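Long-range contacts in probable aminotransferase (Pseudomonas aeruginosa, PDB 5YKR), which is a probable aminotransferase of class III, an enzyme family built around a pyridoxal phosphate group held covalently in the protein: residues N143-L147 and L256-E260; F162-H167 and E226-V232. All blocks are in the same frame, centred on the assembly; numbering follows the deposited sequence.

In the fold
Both contacts belong to the seven-stranded mixed sheet of the class-III aminotransferase fold, their centres about 13 Å apart. Strands 158-162, 220-225 and 255-259 are parallel neighbours in that sheet, with 220-225 in the middle. Interaction 1 packs helix 139-154 along strand 255-259 and ends at Asp259; interaction 2 joins the loops that follow strands 158-162 and 220-225. Along the chain interaction 2 is nested, since 162-167 and 226-232 both fall between 143-147 and 256-260. The two meet at His167, which bonds to Asp259 through its ring and to Asn143 through its backbone. Each contact brings one residue, Asp259 or Asn231, beside the modified residue at position 286.

Interaction 1: residues N143-L147 and L256-E260; sequences NRFVL and LIIDE
Ile257 reaches from strand 255-259 toward helix 139-154, where its tip meets Val146 and Leu147 in a helix-on-sheet layer of the pyridoxal-phosphate aminotransferase fold. Helix and strand segments run almost exactly antiparallel, with 10.8 Å between their axes. From CB of Ile257 the side chain forks. CG2 turns to the Asn143 side, while CG1, anti to the carbonyl carbon (chi1 -50°), heads for the helix and comes within 3.9 Å of Val146 CG1. One bond further out, CD1 meets that same methyl at 3.5 Å, tip to tip, and also lies 3.6 Å from Leu147 CD2, whose side chain passes it at a slant. The neighbouring strands close the layer, with Phe281 touching both Val146 and Ile257, and Leu224 touching Ile257.

At the Asp259 end the contact turns polar. Asn143 ND2 donates to Asp259 OD2 over 3.1 Å, nearly straight with an N-H...O angle of 163°. The two side chains cross at about a right angle; the acceptor lies close to the plane of the amide, yet the donor meets OD2 from well above the carboxylate plane, 58° out of it. ND2 also gives a hydrogen bond to His167 O, so two acceptors fix how the amide is turned. The carboxylate has further partners: Thr261 OG1 for OD1 and His167 ND1 for OD2. OD2 also sits near N1 of the modified residue at position 286, which places this strand end at the cofactor. The amide's other arm fares differently: Asn143 OD1 is buried with no polar partner, and across the contact the methyl Ile257 CG2 lies 4.4 Å from it.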
ATOM      1  N   ASN A 143      -4.083  -7.326   5.815  1.00  7.95           N
ATOM      2  CA  ASN A 143      -3.651  -8.612   6.418  1.00  8.34           C
ATOM      3  C   ASN A 143      -2.462  -8.429   7.361  1.00  8.79           C
ATOM      4  O   ASN A 143      -2.487  -8.962   8.475  1.00  9.21           O
ATOM      5  CB  ASN A 143      -3.377  -9.632   5.314  1.00  8.75           C
ATOM      6  CG  ASN A 143      -4.636 -10.167   4.669  1.00  7.77           C
ATOM      7  OD1 ASN A 143      -5.668 -10.309   5.319  1.00  9.36           O
ATOM      8  ND2 ASN A 143      -4.551 -10.491   3.384  1.00  8.94           N
ATOM      9  N   ARG A 144      -1.421  -7.685   6.943  1.00  8.70           N
ATOM     10  CA  ARG A 144      -0.254  -7.498   7.808  1.00  9.81           C
ATOM     11  C   ARG A 144      -0.641  -6.879   9.128  1.00  9.45           C
ATOM     12  O   ARG A 144      -0.141  -7.258  10.210  1.00 10.28           O
ATOM     13  CB  ARG A 144       0.788  -6.516   7.120  1.00  9.93           C
ATOM     14  CG  ARG A 144       1.413  -7.073   5.881  1.00 11.25           C
ATOM     15  CD  ARG A 144       2.619  -6.292   5.478  1.00 10.68           C
ATOM     16  NE  ARG A 144       2.471  -4.865   5.190  1.00  9.73           N
ATOM     17  CZ  ARG A 144       3.173  -3.897   5.745  1.00 10.13           C
ATOM     18  NH1 ARG A 144       3.912  -4.072   6.795  1.00 12.09           N
ATOM     19  NH2 ARG A 144       3.076  -2.713   5.218  1.00 10.47           N
ATOM     20  N   PHE A 145      -1.491  -5.854   9.044  1.00  8.86           N
ATOM     21  CA  PHE A 145      -1.810  -5.051  10.229  1.00  8.64           C
ATOM     22  C   PHE A 145      -2.725  -5.814  11.183  1.00  8.77           C
ATOM     23  O   PHE A 145      -2.530  -5.775  12.377  1.00  9.75           O
ATOM     24  CB  PHE A 145      -2.435  -3.717   9.827  1.00  9.07           C
ATOM     25  CG  PHE A 145      -1.548  -2.832   8.967  1.00  8.88           C
ATOM     26  CD1 PHE A 145      -0.192  -3.041   8.854  1.00  8.78           C
ATOM     27  CD2 PHE A 145      -2.092  -1.742   8.312  1.00  9.41           C
ATOM     28  CE1 PHE A 145       0.589  -2.231   8.057  1.00  9.44           C
ATOM     29  CE2 PHE A 145      -1.306  -0.915   7.541  1.00  8.78           C
ATOM     30  CZ  PHE A 145       0.043  -1.142   7.413  1.00  9.26           C
ATOM     31  N   VAL A 146      -3.690  -6.549  10.623  1.00  8.47           N
ATOM     32  CA  VAL A 146      -4.527  -7.425  11.451  1.00  9.11           C
ATOM     33  C   VAL A 146      -3.656  -8.454  12.167  1.00  8.31           C
ATOM     34  O   VAL A 146      -3.859  -8.731  13.364  1.00  9.66           O
ATOM     35  CB  VAL A 146      -5.651  -8.065  10.652  1.00  9.16           C
ATOM     36  CG1 VAL A 146      -6.296  -9.199  11.412  1.00  9.44           C
ATOM     37  CG2 VAL A 146      -6.669  -6.997  10.247  1.00 10.02           C
ATOM     38  N   LEU A 147      -2.680  -9.043  11.439  1.00  8.85           N
ATOM     39  CA  LEU A 147      -1.850 -10.062  12.114  1.00  8.94           C
ATOM     40  C   LEU A 147      -1.056  -9.429  13.268  1.00  9.09           C
ATOM     41  O   LEU A 147      -0.935 -10.044  14.355  1.00  9.34           O
ATOM     42  CB  LEU A 147      -0.940 -10.742  11.123  1.00 10.40           C
ATOM     43  CG  LEU A 147      -1.608 -11.646  10.085  1.00 12.62           C
ATOM     44  CD1 LEU A 147      -0.545 -12.184   9.098  1.00 14.49           C
ATOM     45  CD2 LEU A 147      -2.376 -12.777  10.771  1.00 14.47           C
ATOM     46  N   LEU A 256     -10.127 -15.678  13.856  1.00 10.47           N
ATOM     47  CA  LEU A 256     -10.424 -16.188  12.528  1.00 10.58           C
ATOM     48  C   LEU A 256     -10.530 -14.974  11.585  1.00  9.39           C
ATOM     49  O   LEU A 256     -11.469 -14.149  11.719  1.00 10.15           O
ATOM     50  CB  LEU A 256     -11.749 -16.967  12.520  1.00 11.90           C
ATOM     51  CG  LEU A 256     -12.203 -17.500  11.176  1.00 12.10           C
ATOM     52  CD1 LEU A 256     -11.160 -18.381  10.549  1.00 12.76           C
ATOM     53  CD2 LEU A 256     -13.564 -18.202  11.340  1.00 13.71           C
ATOM     54  N   ILE A 257      -9.567 -14.874  10.668  1.00  9.12           N
ATOM     55  CA  ILE A 257      -9.514 -13.770   9.708  1.00  9.08           C
ATOM     56  C   ILE A 257      -9.930 -14.310   8.349  1.00  9.35           C
ATOM     57  O   ILE A 257      -9.264 -15.205   7.791  1.00  9.91           O
ATOM     58  CB  ILE A 257      -8.090 -13.184   9.575  1.00  9.61           C
ATOM     59  CG1 ILE A 257      -7.475 -12.853  10.940  1.00  9.24           C
ATOM     60  CG2 ILE A 257      -8.123 -11.974   8.621  1.00  9.50           C
ATOM     61  CD1 ILE A 257      -5.982 -12.668  10.853  1.00  9.74           C
ATOM     62  N   ILE A 258     -11.015 -13.724   7.807  1.00  9.27           N
ATOM     63  CA  ILE A 258     -11.575 -14.158   6.526  1.00  9.10           C
ATOM     64  C   ILE A 258     -11.259 -13.069   5.495  1.00  8.62           C
ATOM     65  O   ILE A 258     -11.682 -11.918   5.618  1.00  9.41           O
ATOM     66  CB  ILE A 258     -13.081 -14.419   6.626  1.00 10.21           C
ATOM     67  CG1 ILE A 258     -13.366 -15.529   7.666  1.00 13.68           C
ATOM     68  CG2 ILE A 258     -13.646 -14.754   5.276  1.00 12.83           C
ATOM     69  CD1 ILE A 258     -12.817 -16.857   7.340  1.00 16.82           C
ATOM     70  N   ASP A 259     -10.463 -13.447   4.496  1.00  8.23           N
ATOM     71  CA  ASP A 259      -9.985 -12.576   3.424  1.00  8.38           C
ATOM     72  C   ASP A 259     -10.849 -12.796   2.181  1.00  8.95           C
ATOM     73  O   ASP A 259     -10.773 -13.833   1.522  1.00  9.36           O
ATOM     74  CB  ASP A 259      -8.508 -12.887   3.115  1.00  8.96           C
ATOM     75  CG  ASP A 259      -7.906 -11.989   2.066  1.00  9.16           C
ATOM     76  OD1 ASP A 259      -8.608 -11.186   1.418  1.00  9.78           O
ATOM     77  OD2 ASP A 259      -6.635 -12.142   1.870  1.00  9.79           O
ATOM     78  N   GLU A 260     -11.671 -11.770   1.874  1.00  9.48           N
ATOM     79  CA  GLU A 260     -12.679 -11.818   0.830  1.00  8.71           C
ATOM     80  C   GLU A 260     -12.290 -11.017  -0.395  1.00  8.75           C
ATOM     81  O   GLU A 260     -13.122 -10.681  -1.251  1.00  9.87           O
ATOM     82  CB  GLU A 260     -14.036 -11.349   1.354  1.00  9.38           C
ATOM     83  CG  GLU A 260     -14.564 -12.334   2.408  1.00 10.68           C
ATOM     84  CD  GLU A 260     -15.894 -12.975   2.002  1.00 10.65           C
ATOM     85  OE1 GLU A 260     -16.144 -13.217   0.781  1.00 12.06           O
ATOM     86  OE2 GLU A 260     -16.698 -13.310   2.917  1.00 12.43           O
TER

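Interaction 2: residues F162-H167 and E226-V232; sequences FNCNYH and EPFMTNV
The His167 ring turns an edge to the backbone of Glu226, with CE1 3.6 Å from Glu226 N and that nitrogen in the ring plane. The Tyr166 ring likewise has Asn231 OD1 at its edge, near its plane, while His322 of the second subunit meets it with planes about 40° apart. At the root of the tyrosine side chain, Tyr166 CB packs on Asn231 CB at 3.5 Å.

Further along, Cys164 CB rests 3.7 Å from Val232 CG2. Met229 bends at its last torsion (chi3 68°), which carries CE against the type II turn of 162-165, 3.4 Å from Asn163 O. That turn is pinned from within: Asn165 N and ND2 grip Phe162 O from opposite faces of its carbonyl plane.

No direct hydrogen bond joins the two loops; the polar links across the contact run through waters. One donates to Cys164 O at 2.9 Å and accepts from Asn231 N at 3.0 Å. Another accepts a hydrogen bond from Tyr166 N at 3.1 Å and donates one to Glu226 OE1 at 2.7 Å. The Glu226 carboxylate is itself fixed by Thr230, whose N binds OE1 and whose hydroxyl uses the syn lone pair of OE2. With Asn231 OD1 weakly hydrogen-bonded to O3 of the modified residue at position 286, the paired loops form part of a cofactor pocket at the strand ends, as in other fold-type I aminotransferases.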
ATOM      1  N   PHE A 162      -2.913 -21.623   5.041  1.00 10.59           N
ATOM      2  CA  PHE A 162      -3.155 -22.865   4.305  1.00 10.19           C
ATOM      3  C   PHE A 162      -2.223 -23.009   3.115  1.00 10.35           C
ATOM      4  O   PHE A 162      -1.829 -22.032   2.466  1.00  9.99           O
ATOM      5  CB  PHE A 162      -4.640 -22.959   3.908  1.00 11.20           C
ATOM      6  CG  PHE A 162      -5.552 -23.038   5.113  1.00 12.10           C
ATOM      7  CD1 PHE A 162      -5.647 -24.199   5.834  1.00 13.88           C
ATOM      8  CD2 PHE A 162      -6.232 -21.959   5.571  1.00 16.72           C
ATOM      9  CE1 PHE A 162      -6.433 -24.294   6.963  1.00 14.08           C
ATOM     10  CE2 PHE A 162      -6.999 -22.032   6.711  1.00 16.52           C
ATOM     11  CZ  PHE A 162      -7.104 -23.198   7.414  1.00 15.07           C
ATOM     12  N   ASN A 163      -1.876 -24.253   2.795  1.00 10.33           N
ATOM     13  CA  ASN A 163      -0.933 -24.490   1.710  1.00 10.28           C
ATOM     14  C   ASN A 163      -1.545 -23.962   0.386  1.00 10.20           C
ATOM     15  O   ASN A 163      -2.735 -24.205   0.099  1.00 11.53           O
ATOM     16  CB  ASN A 163      -0.595 -25.994   1.632  1.00 10.38           C
ATOM     17  CG  ASN A 163       0.608 -26.292   0.757  1.00 10.69           C
ATOM     18  OD1 ASN A 163       1.539 -25.492   0.624  1.00 12.62           O
ATOM     19  ND2 ASN A 163       0.533 -27.452   0.044  1.00 11.58           N
ATOM     20  N   CYS A 164      -0.728 -23.262  -0.375  1.00  9.40           N
ATOM     21  CA  CYS A 164      -1.096 -22.633  -1.657  1.00 10.25           C
ATOM     22  C   CYS A 164      -2.119 -21.515  -1.517  1.00 10.40           C
ATOM     23  O   CYS A 164      -2.790 -21.159  -2.484  1.00 11.41           O
ATOM     24  CB  CYS A 164      -1.528 -23.672  -2.717  1.00 11.07           C
ATOM     25  SG  CYS A 164      -0.298 -24.944  -2.984  1.00 14.47           S
ATOM     26  N   ASN A 165      -2.089 -20.857  -0.352  1.00  9.98           N
ATOM     27  CA  ASN A 165      -2.785 -19.606  -0.135  1.00  9.90           C
ATOM     28  C   ASN A 165      -2.246 -18.495  -1.044  1.00  9.46           C
ATOM     29  O   ASN A 165      -1.122 -18.574  -1.570  1.00 10.14           O
ATOM     30  CB  ASN A 165      -2.595 -19.131   1.317  1.00 10.03           C
ATOM     31  CG  ASN A 165      -1.184 -18.642   1.621  1.00  9.70           C
ATOM     32  OD1 ASN A 165      -0.829 -17.550   1.219  1.00  9.80           O
ATOM     33  ND2 ASN A 165      -0.369 -19.466   2.313  1.00  9.64           N
ATOM     34  N   TYR A 166      -3.014 -17.411  -1.141  1.00  9.26           N
ATOM     35  CA  TYR A 166      -2.381 -16.098  -1.445  1.00  9.65           C
ATOM     36  C   TYR A 166      -3.124 -15.037  -0.682  1.00  9.31           C
ATOM     37  O   TYR A 166      -4.351 -14.950  -0.762  1.00 10.96           O
ATOM     38  CB  TYR A 166      -2.332 -15.730  -2.941  1.00 10.86           C
ATOM     39  CG  TYR A 166      -1.510 -14.474  -3.220  1.00 12.26           C
ATOM     40  CD1 TYR A 166      -0.151 -14.500  -3.008  1.00 12.44           C
ATOM     41  CD2 TYR A 166      -2.074 -13.286  -3.665  1.00 13.39           C
ATOM     42  CE1 TYR A 166       0.648 -13.402  -3.220  1.00 11.54           C
ATOM     43  CE2 TYR A 166      -1.257 -12.155  -3.902  1.00 12.33           C
ATOM     44  CZ  TYR A 166       0.112 -12.250  -3.672  1.00 12.23           C
ATOM     45  OH  TYR A 166       0.968 -11.161  -3.887  1.00 12.74           O
ATOM     46  N   HIS A 167      -2.358 -14.193   0.033  1.00  8.48           N
ATOM     47  CA  HIS A 167      -2.876 -13.065   0.833  1.00  8.39           C
ATOM     48  C   HIS A 167      -2.130 -11.755   0.554  1.00  8.68           C
ATOM     49  O   HIS A 167      -2.292 -10.800   1.345  1.00  8.97           O
ATOM     50  CB  HIS A 167      -2.837 -13.426   2.300  1.00  9.20           C
ATOM     51  CG  HIS A 167      -3.701 -14.583   2.606  1.00  9.22           C
ATOM     52  ND1 HIS A 167      -5.077 -14.513   2.582  1.00  9.45           N
ATOM     53  CD2 HIS A 167      -3.391 -15.872   2.896  1.00 10.22           C
ATOM     54  CE1 HIS A 167      -5.586 -15.729   2.818  1.00 10.99           C
ATOM     55  NE2 HIS A 167      -4.580 -16.565   3.012  1.00 11.61           N
ATOM     56  N   GLU A 226      -8.779 -17.343   2.933  1.00  9.21           N
ATOM     57  CA  GLU A 226      -9.969 -17.117   2.112  1.00  9.27           C
ATOM     58  C   GLU A 226     -11.033 -18.114   2.572  1.00  9.98           C
ATOM     59  O   GLU A 226     -10.715 -19.224   3.016  1.00 11.22           O
ATOM     60  CB  GLU A 226      -9.687 -17.331   0.643  1.00 10.88           C
ATOM     61  CG  GLU A 226      -8.713 -16.341   0.022  1.00  9.69           C
ATOM     62  CD  GLU A 226      -8.659 -16.584  -1.470  1.00  9.93           C
ATOM     63  OE1 GLU A 226      -7.869 -17.496  -1.910  1.00 10.50           O
ATOM     64  OE2 GLU A 226      -9.419 -15.929  -2.220  1.00 11.18           O
ATOM     65  N   PRO A 227     -12.315 -17.768   2.424  1.00 10.73           N
ATOM     66  CA  PRO A 227     -13.358 -18.760   2.749  1.00 11.35           C
ATOM     67  C   PRO A 227     -13.543 -19.852   1.701  1.00 10.85           C
ATOM     68  O   PRO A 227     -14.201 -20.866   1.950  1.00 13.00           O
ATOM     69  CB  PRO A 227     -14.605 -17.880   2.907  1.00 11.10           C
ATOM     70  CG  PRO A 227     -14.376 -16.735   1.967  1.00 11.62           C
ATOM     71  CD  PRO A 227     -12.895 -16.479   1.967  1.00 10.91           C
ATOM     72  N   PHE A 228     -12.961 -19.604   0.530  1.00 11.00           N
ATOM     73  CA  PHE A 228     -13.024 -20.486  -0.640  1.00 11.01           C
ATOM     74  C   PHE A 228     -11.742 -20.111  -1.370  1.00 11.15           C
ATOM     75  O   PHE A 228     -11.549 -18.921  -1.651  1.00 10.84           O
ATOM     76  CB  PHE A 228     -14.331 -20.130  -1.371  1.00 12.74           C
ATOM     77  CG  PHE A 228     -14.694 -21.001  -2.534  1.00 14.22           C
ATOM     78  CD1 PHE A 228     -13.937 -21.063  -3.681  1.00 19.46           C
ATOM     79  CD2 PHE A 228     -15.915 -21.663  -2.504  1.00 14.02           C
ATOM     80  CE1 PHE A 228     -14.339 -21.857  -4.743  1.00 22.32           C
ATOM     81  CE2 PHE A 228     -16.327 -22.468  -3.538  1.00 15.36           C
ATOM     82  CZ  PHE A 228     -15.536 -22.545  -4.659  1.00 20.23           C
ATOM     83  N   MET A 229     -10.797 -21.051  -1.530  1.00 12.24           N
ATOM     84  CA  MET A 229      -9.495 -20.633  -2.053  1.00 11.72           C
ATOM     85  C   MET A 229      -9.627 -20.288  -3.535  1.00 12.43           C
ATOM     86  O   MET A 229     -10.324 -20.990  -4.282  1.00 11.97           O
ATOM     87  CB  MET A 229      -8.414 -21.695  -1.832  1.00 11.55           C
ATOM     88  CG  MET A 229      -8.318 -22.143  -0.405  1.00 12.10           C
ATOM     89  SD  MET A 229      -6.990 -23.357  -0.086  1.00 12.67           S
ATOM     90  CE  MET A 229      -5.505 -22.373  -0.351  1.00 13.08           C
ATOM     91  N   THR A 230      -8.952 -19.241  -3.969  1.00 11.23           N
ATOM     92  CA  THR A 230      -9.044 -18.759  -5.349  1.00 11.39           C
ATOM     93  C   THR A 230      -7.727 -18.520  -6.019  1.00 11.53           C
ATOM     94  O   THR A 230      -7.692 -18.117  -7.176  1.00 13.45           O
ATOM     95  CB  THR A 230      -9.849 -17.446  -5.441  1.00 11.08           C
ATOM     96  OG1 THR A 230      -9.129 -16.399  -4.789  1.00 11.29           O
ATOM     97  CG2 THR A 230     -11.247 -17.615  -4.829  1.00 12.78           C
ATOM     98  N   ASN A 231      -6.627 -18.808  -5.330  1.00 11.91           N
ATOM     99  CA  ASN A 231      -5.305 -18.465  -5.836  1.00 12.84           C
ATOM    100  C   ASN A 231      -4.419 -19.674  -6.132  1.00 14.80           C
ATOM    101  O   ASN A 231      -3.195 -19.556  -6.164  1.00 16.57           O
ATOM    102  CB  ASN A 231      -4.668 -17.450  -4.896  1.00 13.36           C
ATOM    103  CG  ASN A 231      -5.352 -16.089  -4.925  1.00 13.61           C
ATOM    104  OD1 ASN A 231      -5.849 -15.536  -3.864  1.00 18.65           O
ATOM    105  ND2 ASN A 231      -5.315 -15.508  -6.074  1.00 15.51           N
ATOM    106  N   VAL A 232      -5.073 -20.811  -6.388  1.00 14.09           N
ATOM    107  CA  VAL A 232      -4.402 -22.030  -6.870  1.00 14.78           C
ATOM    108  C   VAL A 232      -5.396 -22.800  -7.722  1.00 15.37           C
ATOM    109  O   VAL A 232      -5.676 -23.989  -7.501  1.00 17.83           O
ATOM    110  CB  VAL A 232      -3.793 -22.830  -5.671  1.00 13.89           C
ATOM    111  CG1 VAL A 232      -4.873 -23.303  -4.686  1.00 14.79           C
ATOM    112  CG2 VAL A 232      -2.917 -23.941  -6.170  1.00 15.51           C
TER
HETATM  113  O   HOH W   1      -5.404 -19.968  -2.894  1.00 12.27           O
HETATM  114  O   HOH W   2      -0.974 -19.139  -4.361  1.00 20.74           O
HETATM  115  O   HOH W   3      -5.812 -18.455  -0.485  1.00 12.87           O